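Local coordinates for variable region-containing chitin-binding protein 3 (Branchiostoma floridae, PDB 1XT5) that probably binds chitin as a whole protein, of which this is the immunoglobulin V-type domain, the diversified variable region of an immune-type receptor, at residues A90-R95 against C109-W114. Residues are numbered along the deposited sequence; the frame is centred on the assembly and turned at random.
Sequences AAPTLR and CQVAQW. With SO4 (sulfate ion), chain B.
The contact lies in the disulfide-centred core of an immunoglobulin V-type sandwich, where Pro-92, in segment 90-95, which carries strand 94-96, packs over Cys-109 and Val-111 of strand 105-112. One ring carbon does the touching: CG of Pro-92 lies 4.1 Å from SG of Cys-109 and, more loosely, 4.4 Å from CG2 of Val-111. Alternation along the strand turns Cys-109 and Val-111 to the same face, so the proline meets both while Gln-110 between them points to the other side. CB of Cys-109 points inward, and SG, opposite the backbone N (chi1 -178°) and beside the carbonyl carbon, closes the intersheet disulfide with Cys-26 of strand 22-31. The interface is small, 81 Å² in all, and no hydrogen bond crosses it; the two segments belong to different sheets, and only side chains span the gap.

Pro-92 is presented by an inverse gamma turn of which it is the central residue, closed by a bond of 2.8 Å from Thr-93 N to Ala-91 O. This tight bend thrusts the pyrrolidine ring inward, among Tyr-28, Ile-39 and Val-86. Its carbonyl oxygen accepts a hydrogen bond from NE1 of Trp-41, the tryptophan that packs against the disulfide in the immunoglobulin fold and here also touches Cys-109 and Leu-94.

Further along segment 109-114, Gln-113 is engaged elsewhere. With the chain extended past CG (chi2 177°), its NE2 donates a nearly straight bond of 3.0 Å to O2 of a sulfate, probably from the crystallisation liquor, and also bonds to Asp-33. Ser-3, Arg-117 and Gln-2 provide further hydrogen bonds to the anion.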
loop_
_atom_site.group_PDB
_atom_site.type_symbol
_atom_site.label_atom_id
_atom_site.label_comp_id
_atom_site.label_asym_id
_atom_site.label_seq_id
_atom_site.Cartn_x
_atom_site.Cartn_y
_atom_site.Cartn_z
ATOM N N ALA A 90 9.292 -1.199 3.631
ATOM C CA ALA A 90 10.161 -0.247 2.951
ATOM C C ALA A 90 10.003 -0.323 1.439
ATOM O O ALA A 90 10.498 0.612 0.754
ATOM C CB ALA A 90 11.633 -0.484 3.301
ATOM N N ALA A 91 9.352 -1.319 0.898
ATOM C CA ALA A 91 9.149 -1.529 -0.551
ATOM C C ALA A 91 7.771 -2.180 -0.664
ATOM O O ALA A 91 7.637 -3.385 -0.889
ATOM C CB ALA A 91 10.249 -2.405 -1.125
ATOM N N PRO A 92 6.704 -1.412 -0.365
ATOM C CA PRO A 92 5.438 -1.965 0.101
ATOM C C PRO A 92 4.487 -2.499 -0.953
ATOM O O PRO A 92 3.252 -2.329 -0.861
ATOM C CB PRO A 92 4.837 -0.783 0.880
ATOM C CG PRO A 92 5.330 0.423 0.108
ATOM C CD PRO A 92 6.752 0.061 -0.213
ATOM N N THR A 93 4.987 -3.301 -1.879
ATOM C CA THR A 93 4.160 -4.096 -2.755
ATOM C C THR A 93 3.150 -4.896 -1.967
ATOM O O THR A 93 3.490 -5.548 -0.967
ATOM C CB THR A 93 5.072 -5.039 -3.548
ATOM O OG1 THR A 93 5.903 -4.214 -4.335
ATOM C CG2 THR A 93 4.324 -6.081 -4.353
ATOM N N LEU A 94 1.898 -4.840 -2.435
ATOM C CA LEU A 94 0.786 -5.571 -1.850
ATOM C C LEU A 94 0.616 -6.925 -2.545
ATOM O O LEU A 94 0.614 -6.986 -3.766
ATOM C CB LEU A 94 -0.486 -4.764 -2.076
ATOM C CG LEU A 94 -1.800 -5.408 -1.582
ATOM C CD1 LEU A 94 -1.831 -5.467 -0.069
ATOM C CD2 LEU A 94 -2.983 -4.617 -2.111
ATOM N N ARG A 95 0.442 -7.970 -1.750
ATOM C CA ARG A 95 0.068 -9.306 -2.233
ATOM C C ARG A 95 -1.367 -9.567 -1.791
ATOM O O ARG A 95 -1.696 -9.433 -0.607
ATOM C CB ARG A 95 1.002 -10.359 -1.641
ATOM C CG ARG A 95 0.724 -11.774 -2.123
ATOM C CD ARG A 95 1.764 -12.740 -1.607
ATOM N NE ARG A 95 1.692 -14.142 -1.924
ATOM C CZ ARG A 95 1.073 -15.021 -1.144
ATOM N NH1 ARG A 95 0.412 -14.716 -0.024
ATOM N NH2 ARG A 95 1.092 -16.290 -1.558
ATOM N N CYS A 109 -1.572 2.935 -3.237
ATOM C CA CYS A 109 -0.431 2.785 -2.344
ATOM C C CYS A 109 -0.116 4.192 -1.823
ATOM O O CYS A 109 0.319 5.041 -2.581
ATOM C CB CYS A 109 0.740 2.215 -3.113
ATOM S SG CYS A 109 2.156 1.978 -2.001
ATOM N N GLN A 110 -0.387 4.405 -0.555
ATOM C CA GLN A 110 -0.179 5.676 0.113
ATOM C C GLN A 110 0.921 5.478 1.150
ATOM O O GLN A 110 0.861 4.559 1.966
ATOM C CB GLN A 110 -1.463 6.145 0.775
ATOM C CG GLN A 110 -1.292 7.457 1.525
ATOM C CD GLN A 110 -2.601 7.864 2.116
ATOM O OE1 GLN A 110 -3.463 8.393 1.440
ATOM N NE2 GLN A 110 -2.812 7.526 3.362
ATOM N N VAL A 111 1.904 6.371 1.155
ATOM C CA VAL A 111 2.967 6.339 2.140
ATOM C C VAL A 111 3.049 7.754 2.736
ATOM O O VAL A 111 3.074 8.752 1.994
ATOM C CB VAL A 111 4.303 5.878 1.559
ATOM C CG1 VAL A 111 5.345 5.707 2.674
ATOM C CG2 VAL A 111 4.171 4.588 0.776
ATOM N N ALA A 112 3.063 7.847 4.061
ATOM C CA ALA A 112 2.973 9.144 4.707
ATOM C C ALA A 112 3.830 9.163 5.967
ATOM O O ALA A 112 3.963 8.152 6.658
ATOM C CB ALA A 112 1.531 9.453 5.125
ATOM N N GLN A 113 4.344 10.337 6.281
ATOM C CA GLN A 113 4.858 10.565 7.607
ATOM C C GLN A 113 3.799 10.226 8.660
ATOM O O GLN A 113 2.610 10.416 8.401
ATOM C CB GLN A 113 5.244 12.006 7.804
ATOM C CG GLN A 113 6.341 12.464 6.887
ATOM C CD GLN A 113 6.620 13.944 7.100
ATOM O OE1 GLN A 113 5.728 14.775 6.960
ATOM N NE2 GLN A 113 7.843 14.264 7.467
ATOM N N TRP A 114 4.203 9.791 9.827
ATOM C CA TRP A 114 3.243 9.501 10.894
ATOM C C TRP A 114 2.408 10.732 11.258
ATOM O O TRP A 114 1.240 10.588 11.608
ATOM C CB TRP A 114 3.926 9.039 12.165
ATOM C CG TRP A 114 4.499 7.669 12.113
ATOM C CD1 TRP A 114 4.544 6.791 11.093
ATOM C CD2 TRP A 114 5.145 6.986 13.202
ATOM N NE1 TRP A 114 5.135 5.630 11.434
ATOM C CE2 TRP A 114 5.540 5.720 12.759
ATOM C CE3 TRP A 114 5.413 7.342 14.526
ATOM C CZ2 TRP A 114 6.205 4.785 13.554
ATOM C CZ3 TRP A 114 6.064 6.438 15.323
ATOM C CH2 TRP A 114 6.448 5.200 14.857
HETATM S S SO4 B . 9.165 18.385 7.921
HETATM O O1 SO4 B . 9.294 18.971 9.330
HETATM O O2 SO4 B . 8.981 16.933 8.050
HETATM O O3 SO4 B . 10.263 18.694 7.109
HETATM O O4 SO4 B . 7.958 18.968 7.343
#